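Chitinase (Chromobacterium violaceum, PDB 4TXG) probably binds chitin and hydrolyses its O-glycosidic bonds as a family 18 glycoside hydrolase. Local coordinates at residues E421-W425 with N426-T430; G283-Q287 with A288-A292; A369-S373 with G374-R378; G531-G534 with S535-A539. All blocks are in the same frame, centred on the assembly; numbering follows the deposited sequence.

Contact 1: E421-W425 with N426-T430; sequences ELAFW and NVYST. With CS (cesium ion), chain F.
Leu422, in the last turn of helix 420-424, meets Val427 and Tyr428 just after the chain has left the helix. Followed outward, its CB lies 3.8 Å from Tyr428 CE2, an approach that is oblique to the ring. CG then forks. CD1 goes to the phenolic end, 3.7 Å from Tyr428 OH, while CD2 reaches the Val427 branch, 4.0 Å from CG2. Leucine suits the place because its two methyls serve two different neighbours; its side chain runs at about a right angle to that of Tyr428. In Tyr428, CG stands beside the backbone N (chi1 -65°), which carries the ring back over the helix end. Its hydroxyl is hydrogen-bonded to Asp415 OD1 and to the backbone N of Asp419, so the ring is held at its far end by the chain that leads into the helix. Beta-branched Val427 is buried and adds its CG2 to the apolar patch, 4.2 Å from Trp425 CB. At the residue after Tyr428, a cesium ion is bound by Ser429 OG at 3.0 Å and by a water molecule.

The backbone explains the fold-back. Val427 N donates to Leu422 O (3.0 Å), and Asn426 N donates to Ala423 O (3.0 Å), the latter from well above the carbonyl plane. Asn426 has a positive phi of 67°, a conformation that asparagine tolerates better than most residues with a side chain. Asn426 is thus the C-prime residue of a Schellman motif, with the apolar contact between Leu422 and Val427 that commonly accompanies this way of ending a helix.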
ATOM      1  N   GLU A 421      11.235  18.814   2.174  1.00 12.69           N
ATOM      2  CA  GLU A 421      10.411  18.890   0.972  1.00 11.93           C
ATOM      3  C   GLU A 421       9.118  19.641   1.262  1.00 12.27           C
ATOM      4  O   GLU A 421       8.720  20.535   0.509  1.00 11.12           O
ATOM      5  CB  GLU A 421      10.106  17.492   0.430  1.00 15.15           C
ATOM      6  CG  GLU A 421       9.346  17.498  -0.881  1.00 17.02           C
ATOM      7  CD  GLU A 421       9.336  16.144  -1.568  1.00 24.98           C
ATOM      8  OE1 GLU A 421       8.790  16.058  -2.689  1.00 34.89           O
ATOM      9  OE2 GLU A 421       9.878  15.166  -1.004  1.00 23.32           O
ATOM     10  N   LEU A 422       8.466  19.280   2.362  1.00  9.24           N
ATOM     11  CA  LEU A 422       7.248  19.963   2.785  1.00 10.48           C
ATOM     12  C   LEU A 422       7.506  21.442   3.064  1.00 13.13           C
ATOM     13  O   LEU A 422       6.681  22.288   2.726  1.00 11.49           O
ATOM     14  CB  LEU A 422       6.651  19.275   4.021  1.00  9.17           C
ATOM     15  CG  LEU A 422       6.160  17.850   3.757  1.00 10.37           C
ATOM     16  CD1 LEU A 422       5.402  17.313   4.976  1.00 12.05           C
ATOM     17  CD2 LEU A 422       5.280  17.806   2.528  1.00 13.69           C
ATOM     18  N   ALA A 423       8.654  21.758   3.658  1.00 10.01           N
ATOM     19  CA  ALA A 423       9.004  23.150   3.914  1.00 13.40           C
ATOM     20  C   ALA A 423       9.179  23.910   2.598  1.00 12.98           C
ATOM     21  O   ALA A 423       8.753  25.063   2.469  1.00 10.89           O
ATOM     22  CB  ALA A 423      10.274  23.241   4.759  1.00 10.79           C
ATOM     23  N   PHE A 424       9.785  23.260   1.615  1.00 11.74           N
ATOM     24  CA  PHE A 424      10.037  23.927   0.342  1.00 12.55           C
ATOM     25  C   PHE A 424       8.726  24.287  -0.360  1.00 11.97           C
ATOM     26  O   PHE A 424       8.645  25.313  -1.049  1.00 11.77           O
ATOM     27  CB  PHE A 424      10.897  23.049  -0.563  1.00 11.05           C
ATOM     28  CG  PHE A 424      11.310  23.724  -1.839  1.00 14.06           C
ATOM     29  CD1 PHE A 424      12.261  24.726  -1.819  1.00 16.14           C
ATOM     30  CD2 PHE A 424      10.757  23.347  -3.049  1.00 18.84           C
ATOM     31  CE1 PHE A 424      12.650  25.353  -2.991  1.00 20.75           C
ATOM     32  CE2 PHE A 424      11.144  23.976  -4.227  1.00 19.08           C
ATOM     33  CZ  PHE A 424      12.089  24.971  -4.188  1.00 17.45           C
ATOM     34  N   TRP A 425       7.702  23.456  -0.173  1.00 12.00           N
ATOM     35  CA  TRP A 425       6.397  23.714  -0.796  1.00 12.90           C
ATOM     36  C   TRP A 425       5.455  24.521   0.092  1.00 13.69           C
ATOM     37  O   TRP A 425       4.277  24.674  -0.243  1.00 13.10           O
ATOM     38  CB  TRP A 425       5.693  22.408  -1.180  1.00 14.39           C
ATOM     39  CG  TRP A 425       6.475  21.489  -2.064  1.00 21.41           C
ATOM     40  CD1 TRP A 425       6.718  20.163  -1.842  1.00 27.63           C
ATOM     41  CD2 TRP A 425       7.125  21.814  -3.301  1.00 26.78           C
ATOM     42  NE1 TRP A 425       7.472  19.643  -2.865  1.00 30.20           N
ATOM     43  CE2 TRP A 425       7.738  20.634  -3.770  1.00 29.78           C
ATOM     44  CE3 TRP A 425       7.248  22.982  -4.058  1.00 27.97           C
ATOM     45  CZ2 TRP A 425       8.464  20.594  -4.957  1.00 31.55           C
ATOM     46  CZ3 TRP A 425       7.966  22.938  -5.240  1.00 34.06           C
ATOM     47  CH2 TRP A 425       8.568  21.752  -5.676  1.00 33.72           C
ATOM     48  N   ASN A 426       5.975  25.009   1.219  1.00 11.18           N
ATOM     49  CA  ASN A 426       5.246  25.876   2.153  1.00 12.09           C
ATOM     50  C   ASN A 426       4.088  25.178   2.867  1.00 14.92           C
ATOM     51  O   ASN A 426       3.130  25.822   3.288  1.00 13.61           O
ATOM     52  CB  ASN A 426       4.709  27.121   1.431  1.00 10.36           C
ATOM     53  CG  ASN A 426       4.492  28.286   2.366  1.00 15.75           C
ATOM     54  OD1 ASN A 426       5.336  28.578   3.206  1.00 18.71           O
ATOM     55  ND2 ASN A 426       3.353  28.963   2.223  1.00 21.62           N
ATOM     56  N   VAL A 427       4.191  23.864   3.011  1.00 10.83           N
ATOM     57  CA  VAL A 427       3.124  23.079   3.627  1.00 10.49           C
ATOM     58  C   VAL A 427       2.923  23.398   5.113  1.00  9.93           C
ATOM     59  O   VAL A 427       1.787  23.504   5.578  1.00 11.98           O
ATOM     60  CB  VAL A 427       3.408  21.573   3.430  1.00  9.98           C
ATOM     61  CG1 VAL A 427       2.520  20.714   4.321  1.00 11.64           C
ATOM     62  CG2 VAL A 427       3.222  21.201   1.949  1.00 12.22           C
ATOM     63  N   TYR A 428       4.011  23.567   5.863  1.00 11.73           N
ATOM     64  CA  TYR A 428       3.864  23.817   7.294  1.00 14.02           C
ATOM     65  C   TYR A 428       3.322  25.210   7.564  1.00 14.65           C
ATOM     66  O   TYR A 428       2.610  25.421   8.539  1.00 15.49           O
ATOM     67  CB  TYR A 428       5.195  23.643   8.033  1.00 12.44           C
ATOM     68  CG  TYR A 428       5.735  22.233   8.022  1.00  8.01           C
ATOM     69  CD1 TYR A 428       5.031  21.189   8.622  1.00  9.62           C
ATOM     70  CD2 TYR A 428       6.964  21.952   7.444  1.00 10.37           C
ATOM     71  CE1 TYR A 428       5.536  19.897   8.622  1.00  9.26           C
ATOM     72  CE2 TYR A 428       7.478  20.671   7.449  1.00 11.76           C
ATOM     73  CZ  TYR A 428       6.761  19.651   8.031  1.00 12.19           C
ATOM     74  OH  TYR A 428       7.286  18.377   8.027  1.00 12.01           O
ATOM     75  N   SER A 429       3.670  26.158   6.701  1.00 12.88           N
ATOM     76  CA  SER A 429       3.340  27.554   6.943  1.00 13.67           C
ATOM     77  C   SER A 429       1.958  27.984   6.455  1.00 14.47           C
ATOM     78  O   SER A 429       1.458  29.022   6.884  1.00 19.19           O
ATOM     79  CB  SER A 429       4.394  28.457   6.303  1.00 13.92           C
ATOM     80  OG  SER A 429       5.673  28.184   6.859  1.00 18.05           O
ATOM     81  N   THR A 430       1.331  27.220   5.568  1.00 10.92           N
ATOM     82  CA  THR A 430       0.037  27.673   5.047  1.00 11.26           C
ATOM     83  C   THR A 430      -1.043  27.338   6.077  1.00 13.66           C
ATOM     84  O   THR A 430      -1.189  26.187   6.495  1.00 13.77           O
ATOM     85  CB  THR A 430      -0.285  27.067   3.649  1.00 26.88           C
ATOM     86  OG1 THR A 430      -1.564  27.537   3.198  1.00 29.88           O
ATOM     87  CG2 THR A 430      -0.282  25.551   3.681  1.00 26.48           C
TER
HETATM   88 CS    CS F 805       6.629  25.698   5.414  1.00 72.04          CS
HETATM   89  O   HOH W   1       8.653  25.408   7.647  1.00 14.47           O

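Contact 2: G283-Q287 with A288-A292; sequences GTVNQ and AGINA
With CG of Asn286 swung anti to the backbone N (chi1 -173°) and its amide barely twisted (chi2 -2°), OD1 is brought to the first turn of helix 287-304. There it accepts from Gly289 N at 3.0 Å, the donor standing above the plane of the amide carbonyl. This is the N-cap bond, and asparagine suits it because a short side chain can replace the carbonyl that a preceding turn would have supplied. A water molecule donates to the same OD1 and accepts from Ala288 N, so a second N-H of the first turn is satisfied indirectly. Gly289 suits its place because its bare CA lies against the cap amide, 3.8 Å from Asn286 ND2. The other half of the amide is used as well, since ND2 donates to Ser276 O.

Regular helix bonds follow at once: Ile290 N to Asn286 O, 3.0 Å, and Asn291 N to Gln287 O, 2.8 Å. Val285 (N') and Ile290 (N4) form a hydrophobic staple across the cap, Val285 CG1 lying 3.6 Å from Ile290 CD1. The extended Gln287 side chain passes Asn291, Gln287 CG 3.6 Å from Asn291 ND2, with the two amide planes 69° apart.

Helix 338-360 lies against this end, Val285 packing on Ala344 and Ile290 on Thr348. Through Ser276 and Thr278, Asn286 also ties the cap to helix 273-278, while helix 287-304 runs on toward strand 308-312 of the barrel.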
ATOM      1  N   GLY A 283     -10.940   7.166 -23.483  1.00 11.78           N
ATOM      2  CA  GLY A 283     -11.297   7.634 -22.160  1.00  8.36           C
ATOM      3  C   GLY A 283     -12.403   6.858 -21.470  1.00 14.06           C
ATOM      4  O   GLY A 283     -12.653   7.082 -20.283  1.00 11.53           O
ATOM      5  N   THR A 284     -13.080   5.962 -22.190  1.00  8.77           N
ATOM      6  CA  THR A 284     -14.093   5.132 -21.539  1.00  9.42           C
ATOM      7  C   THR A 284     -13.454   3.933 -20.844  1.00  8.47           C
ATOM      8  O   THR A 284     -12.352   3.514 -21.193  1.00  8.29           O
ATOM      9  CB  THR A 284     -15.150   4.620 -22.529  1.00 10.25           C
ATOM     10  OG1 THR A 284     -14.510   3.884 -23.584  1.00  9.85           O
ATOM     11  CG2 THR A 284     -15.935   5.783 -23.129  1.00 11.00           C
ATOM     12  N   VAL A 285     -14.143   3.388 -19.849  1.00  8.40           N
ATOM     13  CA  VAL A 285     -13.640   2.213 -19.146  1.00  8.10           C
ATOM     14  C   VAL A 285     -13.615   0.996 -20.077  1.00  8.44           C
ATOM     15  O   VAL A 285     -14.561   0.764 -20.830  1.00  9.04           O
ATOM     16  CB  VAL A 285     -14.492   1.913 -17.892  1.00  8.11           C
ATOM     17  CG1 VAL A 285     -14.065   0.602 -17.249  1.00 11.39           C
ATOM     18  CG2 VAL A 285     -14.373   3.061 -16.889  1.00  9.70           C
ATOM     19  N   ASN A 286     -12.514   0.245 -20.030  1.00  8.14           N
ATOM     20  CA  ASN A 286     -12.321  -0.910 -20.904  1.00  8.48           C
ATOM     21  C   ASN A 286     -12.927  -2.177 -20.306  1.00  9.39           C
ATOM     22  O   ASN A 286     -12.219  -2.972 -19.687  1.00  8.54           O
ATOM     23  CB  ASN A 286     -10.824  -1.115 -21.164  1.00  8.19           C
ATOM     24  CG  ASN A 286     -10.543  -2.196 -22.206  1.00  9.42           C
ATOM     25  OD1 ASN A 286     -11.454  -2.840 -22.731  1.00  9.92           O
ATOM     26  ND2 ASN A 286      -9.264  -2.381 -22.521  1.00 11.55           N
ATOM     27  N   GLN A 287     -14.232  -2.368 -20.498  1.00  9.14           N
ATOM     28  CA  GLN A 287     -14.924  -3.517 -19.898  1.00 13.54           C
ATOM     29  C   GLN A 287     -14.357  -4.843 -20.393  1.00 13.44           C
ATOM     30  O   GLN A 287     -14.195  -5.789 -19.615  1.00 12.82           O
ATOM     31  CB  GLN A 287     -16.430  -3.477 -20.190  1.00 19.41           C
ATOM     32  CG  GLN A 287     -17.167  -4.740 -19.707  1.00 31.45           C
ATOM     33  CD  GLN A 287     -18.639  -4.791 -20.102  1.00 43.26           C
ATOM     34  OE1 GLN A 287     -19.086  -4.078 -21.003  1.00 47.19           O
ATOM     35  NE2 GLN A 287     -19.402  -5.645 -19.423  1.00 44.62           N
ATOM     36  N   ALA A 288     -14.058  -4.911 -21.687  1.00 13.96           N
ATOM     37  CA  ALA A 288     -13.535  -6.146 -22.271  1.00 15.15           C
ATOM     38  C   ALA A 288     -12.178  -6.518 -21.674  1.00 13.09           C
ATOM     39  O   ALA A 288     -11.926  -7.691 -21.368  1.00 13.50           O
ATOM     40  CB  ALA A 288     -13.434  -6.016 -23.793  1.00 13.16           C
ATOM     41  N   GLY A 289     -11.315  -5.519 -21.500  1.00 11.23           N
ATOM     42  CA  GLY A 289      -9.999  -5.735 -20.917  1.00  9.66           C
ATOM     43  C   GLY A 289     -10.101  -6.185 -19.471  1.00 10.61           C
ATOM     44  O   GLY A 289      -9.399  -7.103 -19.037  1.00  9.36           O
ATOM     45  N   ILE A 290     -10.977  -5.525 -18.724  1.00  7.88           N
ATOM     46  CA  ILE A 290     -11.157  -5.827 -17.301  1.00  9.25           C
ATOM     47  C   ILE A 290     -11.771  -7.228 -17.130  1.00  8.73           C
ATOM     48  O   ILE A 290     -11.401  -7.978 -16.218  1.00  8.54           O
ATOM     49  CB  ILE A 290     -12.028  -4.748 -16.609  1.00  7.57           C
ATOM     50  CG1 ILE A 290     -11.230  -3.445 -16.450  1.00  7.15           C
ATOM     51  CG2 ILE A 290     -12.522  -5.226 -15.241  1.00  7.94           C
ATOM     52  CD1 ILE A 290     -12.088  -2.209 -16.059  1.00  8.10           C
ATOM     53  N   ASN A 291     -12.684  -7.598 -18.020  1.00  8.55           N
ATOM     54  CA  ASN A 291     -13.247  -8.943 -17.980  1.00 13.70           C
ATOM     55  C   ASN A 291     -12.199 -10.003 -18.297  1.00 13.03           C
ATOM     56  O   ASN A 291     -12.135 -11.040 -17.631  1.00 12.11           O
ATOM     57  CB  ASN A 291     -14.419  -9.077 -18.957  1.00 14.57           C
ATOM     58  CG  ASN A 291     -15.678  -8.379 -18.472  1.00 21.09           C
ATOM     59  OD1 ASN A 291     -15.777  -7.957 -17.318  1.00 21.37           O
ATOM     60  ND2 ASN A 291     -16.658  -8.270 -19.356  1.00 23.50           N
ATOM     61  N   ALA A 292     -11.379  -9.755 -19.316  1.00 13.26           N
ATOM     62  CA  ALA A 292     -10.332 -10.707 -19.673  1.00 11.44           C
ATOM     63  C   ALA A 292      -9.354 -10.877 -18.525  1.00 10.88           C
ATOM     64  O   ALA A 292      -8.948 -11.998 -18.191  1.00 10.02           O
ATOM     65  CB  ALA A 292      -9.595 -10.256 -20.933  1.00 11.56           C
TER
HETATM   66  O   HOH W   2     -14.169  -2.654 -23.853  1.00 32.17           O

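Contact 3: A369-S373 with G374-R378; sequences AVPAS and GYLLR
Pro371 and the leucine pair Leu376 and Leu377 face each other across the turn that joins strand 365-371 to the short, weakly bonded helix at about 374-377. The proline ring is met at two of its atoms: Leu376 CD1 comes to CB at 3.6 Å, and Leu377 CD2 to CG at 4.0 Å. Leu377 passes the ring at a slant, its other methyl, CD1, lying near the backbone O of Pro371. Both leucines carry CG beside the backbone N, which turns their branches back toward the strand; a compact, rigid proline gives them a firm apolar surface without an N-H to satisfy.

Ser373, between them in sequence, is the N-cap. Its OG, anti to the backbone N (chi1 170°), curls over the helix start and accepts from Leu376 N at 3.2 Å in an almost straight bond (171°). Tyr375 N, at 3.1 Å, adds a weak and strongly bent one. The same oxygen lies at the edge of the Tyr375 ring, near its plane, whereas the ring itself leads away. Serine is apt here, as its short hydroxyl reaches both amides while its CB packs against Leu376 CG at 3.8 Å. Ser373 O accepts from Leu377 N (3.0 Å), and a water molecule links Ala372 O to Gly374 N.

Around this buried turn, strand 365-371 pairs in parallel with strands 308-312 and 391-395, as the first strand of a beta-alpha-beta unit of the TIM barrel. Helix 441-448 covers Leu377 through Tyr447 and Tyr448, and Tyr448 OH is hydrogen-bonded to Pro371 O.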
ATOM      1  N   ALA A 369      -1.535  -3.072  -3.233  1.00  6.25           N
ATOM      2  CA  ALA A 369      -0.448  -2.218  -2.767  1.00  7.94           C
ATOM      3  C   ALA A 369      -0.831  -0.799  -3.155  1.00  7.28           C
ATOM      4  O   ALA A 369      -1.020  -0.501  -4.346  1.00  9.04           O
ATOM      5  CB  ALA A 369       0.869  -2.629  -3.392  1.00  8.58           C
ATOM      6  N   VAL A 370      -0.970   0.064  -2.152  1.00  5.39           N
ATOM      7  CA  VAL A 370      -1.588   1.371  -2.333  1.00  6.32           C
ATOM      8  C   VAL A 370      -0.621   2.466  -1.875  1.00  5.28           C
ATOM      9  O   VAL A 370       0.200   2.240  -0.984  1.00  7.40           O
ATOM     10  CB  VAL A 370      -2.935   1.468  -1.559  1.00  6.26           C
ATOM     11  CG1 VAL A 370      -3.945   0.459  -2.099  1.00  9.43           C
ATOM     12  CG2 VAL A 370      -2.728   1.252  -0.058  1.00  6.55           C
ATOM     13  N   PRO A 371      -0.692   3.647  -2.505  1.00  5.96           N
ATOM     14  CA  PRO A 371       0.319   4.665  -2.210  1.00  5.80           C
ATOM     15  C   PRO A 371       0.158   5.303  -0.827  1.00  8.07           C
ATOM     16  O   PRO A 371      -0.958   5.451  -0.325  1.00  9.02           O
ATOM     17  CB  PRO A 371       0.109   5.703  -3.327  1.00  8.25           C
ATOM     18  CG  PRO A 371      -1.321   5.524  -3.750  1.00  8.75           C
ATOM     19  CD  PRO A 371      -1.592   4.043  -3.604  1.00  7.60           C
ATOM     20  N   ALA A 372       1.280   5.659  -0.209  1.00  6.93           N
ATOM     21  CA  ALA A 372       1.239   6.442   1.031  1.00  6.87           C
ATOM     22  C   ALA A 372       1.273   7.941   0.735  1.00  9.12           C
ATOM     23  O   ALA A 372       0.896   8.762   1.576  1.00 10.23           O
ATOM     24  CB  ALA A 372       2.412   6.062   1.951  1.00  6.38           C
ATOM     25  N   SER A 373       1.714   8.289  -0.473  1.00  9.36           N
ATOM     26  CA  SER A 373       1.923   9.689  -0.877  1.00 10.84           C
ATOM     27  C   SER A 373       0.653  10.539  -0.943  1.00 10.99           C
ATOM     28  O   SER A 373      -0.256  10.247  -1.715  1.00  7.92           O
ATOM     29  CB  SER A 373       2.604   9.738  -2.246  1.00 11.69           C
ATOM     30  OG  SER A 373       2.613  11.056  -2.743  1.00 13.20           O
ATOM     31  N   GLY A 374       0.616  11.613  -0.161  1.00 10.73           N
ATOM     32  CA  GLY A 374      -0.499  12.538  -0.210  1.00 10.43           C
ATOM     33  C   GLY A 374      -0.620  13.214  -1.565  1.00 12.24           C
ATOM     34  O   GLY A 374      -1.711  13.626  -1.963  1.00 13.66           O
ATOM     35  N   TYR A 375       0.500  13.329  -2.278  1.00  7.71           N
ATOM     36  CA  TYR A 375       0.471  13.883  -3.627  1.00  7.38           C
ATOM     37  C   TYR A 375      -0.294  12.957  -4.581  1.00  8.35           C
ATOM     38  O   TYR A 375      -1.227  13.391  -5.260  1.00  7.84           O
ATOM     39  CB  TYR A 375       1.897  14.118  -4.132  1.00  9.59           C
ATOM     40  CG  TYR A 375       2.037  14.156  -5.645  1.00 14.36           C
ATOM     41  CD1 TYR A 375       1.707  15.293  -6.374  1.00 17.87           C
ATOM     42  CD2 TYR A 375       2.518  13.044  -6.341  1.00 17.52           C
ATOM     43  CE1 TYR A 375       1.851  15.324  -7.758  1.00 16.80           C
ATOM     44  CE2 TYR A 375       2.657  13.062  -7.718  1.00 20.30           C
ATOM     45  CZ  TYR A 375       2.323  14.205  -8.421  1.00 20.40           C
ATOM     46  OH  TYR A 375       2.465  14.222  -9.788  1.00 20.16           O
ATOM     47  N   LEU A 376       0.090  11.683  -4.621  1.00  8.17           N
ATOM     48  CA  LEU A 376      -0.611  10.722  -5.480  1.00  6.04           C
ATOM     49  C   LEU A 376      -2.092  10.637  -5.133  1.00  9.00           C
ATOM     50  O   LEU A 376      -2.944  10.587  -6.016  1.00  8.17           O
ATOM     51  CB  LEU A 376       0.020   9.331  -5.369  1.00  8.91           C
ATOM     52  CG  LEU A 376       1.456   9.192  -5.875  1.00  7.08           C
ATOM     53  CD1 LEU A 376       2.007   7.788  -5.628  1.00  7.97           C
ATOM     54  CD2 LEU A 376       1.527   9.538  -7.357  1.00  9.86           C
ATOM     55  N   LEU A 377      -2.398  10.625  -3.839  1.00  6.88           N
ATOM     56  CA  LEU A 377      -3.775  10.442  -3.396  1.00  5.90           C
ATOM     57  C   LEU A 377      -4.655  11.641  -3.722  1.00  8.00           C
ATOM     58  O   LEU A 377      -5.886  11.521  -3.767  1.00  7.45           O
ATOM     59  CB  LEU A 377      -3.801  10.155  -1.893  1.00  8.29           C
ATOM     60  CG  LEU A 377      -3.277   8.769  -1.497  1.00  5.57           C
ATOM     61  CD1 LEU A 377      -3.063   8.702   0.012  1.00  9.20           C
ATOM     62  CD2 LEU A 377      -4.202   7.630  -1.954  1.00  6.50           C
ATOM     63  N   ARG A 378      -4.039  12.798  -3.971  1.00  6.70           N
ATOM     64  CA  ARG A 378      -4.833  13.976  -4.319  1.00  6.65           C
ATOM     65  C   ARG A 378      -5.560  13.749  -5.651  1.00  8.68           C
ATOM     66  O   ARG A 378      -6.577  14.378  -5.930  1.00  9.37           O
ATOM     67  CB  ARG A 378      -3.955  15.227  -4.391  1.00  9.06           C
ATOM     68  CG  ARG A 378      -4.730  16.514  -4.646  1.00 11.71           C
ATOM     69  CD  ARG A 378      -3.829  17.727  -4.483  1.00 10.80           C
ATOM     70  NE  ARG A 378      -3.325  17.862  -3.119  1.00 11.07           N
ATOM     71  CZ  ARG A 378      -3.866  18.647  -2.190  1.00 10.49           C
ATOM     72  NH1 ARG A 378      -4.940  19.367  -2.468  1.00  7.81           N
ATOM     73  NH2 ARG A 378      -3.323  18.715  -0.976  1.00 10.99           N
TER
HETATM   74  O   HOH W   3       2.250  11.096   2.122  1.00 11.08           O

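Contact 4: G531-G534 with S535-A539; sequences GLAG and SYLAA
Gly534 lies under the ring of Tyr536, its CA 3.8 Å from the ring centroid and 24° off the normal, a CH-pi contact over one face. The nearest ring atom is CZ, 3.5 Å from Gly534 CA, so the contact is displaced toward the phenolic end. Glycine suits the place: its bare CA lies against the ring, and its phi is positive (99°). Tyr536 CG sits between its backbone N and carbonyl carbon (chi1 42°), the crowded position, and this folds the ring back over the preceding residues.

Leu537 lies against two carbonyl oxygens, its CG 3.3 Å from Gly534 O and 3.6 Å from Ala533 O, while Leu537 CD1 also approaches Ala533 CB (4.3 Å). Ala533 O is buried here without a hydrogen-bonding partner.

Further out, Tyr536 OH is fixed by His524 ND1 and Asn527 ND2 of helix 522-530, and Trp523 meets the ring edge-to-face; together they hold it against Gly534. Ser535 OG is hydrogen-bonded to Glu621 OE2, while Ile504 flanks both Tyr536 and Leu537.

A weak bond from Leu537 N to Gly534 O, 3.4 Å, closes a type I beta turn, which follows the Schellman end of helix 522-530 at Gly531.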
ATOM      1  N   GLY A 531      31.930  -1.413   9.353  1.00 16.42           N
ATOM      2  CA  GLY A 531      33.195  -1.196   8.670  1.00 16.05           C
ATOM      3  C   GLY A 531      33.640  -2.385   7.832  1.00 17.82           C
ATOM      4  O   GLY A 531      34.842  -2.592   7.617  1.00 18.74           O
ATOM      5  N   LEU A 532      32.668  -3.167   7.368  1.00 17.53           N
ATOM      6  CA  LEU A 532      32.914  -4.345   6.535  1.00 15.26           C
ATOM      7  C   LEU A 532      32.377  -4.097   5.128  1.00 15.02           C
ATOM      8  O   LEU A 532      31.273  -3.570   4.963  1.00 13.42           O
ATOM      9  CB  LEU A 532      32.251  -5.589   7.142  1.00 15.12           C
ATOM     10  CG  LEU A 532      32.690  -5.970   8.559  1.00 16.98           C
ATOM     11  CD1 LEU A 532      31.792  -7.067   9.115  1.00 16.46           C
ATOM     12  CD2 LEU A 532      34.156  -6.401   8.584  1.00 18.39           C
ATOM     13  N   ALA A 533      33.145  -4.477   4.115  1.00 14.86           N
ATOM     14  CA  ALA A 533      32.755  -4.169   2.737  1.00 16.77           C
ATOM     15  C   ALA A 533      31.752  -5.174   2.189  1.00 17.23           C
ATOM     16  O   ALA A 533      30.939  -4.838   1.325  1.00 16.86           O
ATOM     17  CB  ALA A 533      33.986  -4.119   1.839  1.00 18.07           C
ATOM     18  N   GLY A 534      31.826  -6.404   2.685  1.00 17.43           N
ATOM     19  CA  GLY A 534      30.969  -7.482   2.211  1.00 19.61           C
ATOM     20  C   GLY A 534      31.667  -8.387   1.207  1.00 17.58           C
ATOM     21  O   GLY A 534      32.082  -7.940   0.139  1.00 17.64           O
ATOM     22  N   SER A 535      31.789  -9.666   1.544  1.00 16.71           N
ATOM     23  CA  SER A 535      32.508 -10.620   0.696  1.00 18.89           C
ATOM     24  C   SER A 535      31.745 -10.955  -0.590  1.00 20.64           C
ATOM     25  O   SER A 535      32.302 -11.550  -1.516  1.00 21.88           O
ATOM     26  CB  SER A 535      32.788 -11.909   1.468  1.00 22.42           C
ATOM     27  OG  SER A 535      31.576 -12.558   1.810  1.00 23.31           O
ATOM     28  N   TYR A 536      30.472 -10.573  -0.624  1.00 18.32           N
ATOM     29  CA  TYR A 536      29.573 -10.829  -1.747  1.00 16.94           C
ATOM     30  C   TYR A 536      29.675  -9.806  -2.887  1.00 17.63           C
ATOM     31  O   TYR A 536      28.981  -9.936  -3.891  1.00 17.69           O
ATOM     32  CB  TYR A 536      28.126 -10.855  -1.226  1.00 15.22           C
ATOM     33  CG  TYR A 536      27.884  -9.750  -0.214  1.00 14.25           C
ATOM     34  CD1 TYR A 536      27.753  -8.431  -0.623  1.00 12.02           C
ATOM     35  CD2 TYR A 536      27.846 -10.022   1.152  1.00 15.32           C
ATOM     36  CE1 TYR A 536      27.574  -7.399   0.294  1.00 12.31           C
ATOM     37  CE2 TYR A 536      27.652  -9.003   2.079  1.00 14.74           C
ATOM     38  CZ  TYR A 536      27.522  -7.694   1.644  1.00 13.81           C
ATOM     39  OH  TYR A 536      27.341  -6.682   2.560  1.00 12.94           O
ATOM     40  N   LEU A 537      30.507  -8.778  -2.736  1.00 14.33           N
ATOM     41  CA  LEU A 537      30.534  -7.703  -3.732  1.00 14.94           C
ATOM     42  C   LEU A 537      30.836  -8.223  -5.134  1.00 16.09           C
ATOM     43  O   LEU A 537      30.164  -7.850  -6.097  1.00 20.34           O
ATOM     44  CB  LEU A 537      31.554  -6.625  -3.358  1.00 16.58           C
ATOM     45  CG  LEU A 537      31.222  -5.693  -2.191  1.00 16.94           C
ATOM     46  CD1 LEU A 537      32.278  -4.596  -2.091  1.00 20.39           C
ATOM     47  CD2 LEU A 537      29.801  -5.091  -2.299  1.00 15.49           C
ATOM     48  N   ALA A 538      31.844  -9.084  -5.242  1.00 20.08           N
ATOM     49  CA  ALA A 538      32.247  -9.621  -6.537  1.00 23.02           C
ATOM     50  C   ALA A 538      31.101 -10.404  -7.179  1.00 24.73           C
ATOM     51  O   ALA A 538      30.919 -10.363  -8.398  1.00 25.68           O
ATOM     52  CB  ALA A 538      33.487 -10.499  -6.393  1.00 24.63           C
ATOM     53  N   ALA A 539      30.307 -11.086  -6.355  1.00 20.93           N
ATOM     54  CA  ALA A 539      29.177 -11.867  -6.861  1.00 21.16           C
ATOM     55  C   ALA A 539      28.099 -10.981  -7.488  1.00 21.76           C
ATOM     56  O   ALA A 539      27.287 -11.466  -8.280  1.00 26.47           O
ATOM     57  CB  ALA A 539      28.578 -12.722  -5.742  1.00 24.39           C
TER

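How the contacts relate
Along the chain the order is contact 2, contact 3, contact 1 and contact 4, all within the glycoside hydrolase family 18 range. Contact 3 is the innermost, its centre about 9 Å from the centre of the chain, where strand 365-371 of the parallel barrel sheet turns into a short helix. The centres of the other three lie 24 to 32 Å from that point. Contacts 1 and 3 are closest, their nearest atoms about 7 Å apart, whereas the centres of contacts 2 and 4 are about 49 Å apart. No two touch. Contacts 2 and 3 start helices and contact 1 ends one, while contact 4 shapes a loop after helix 522-530; each sets the local course of the chain separately.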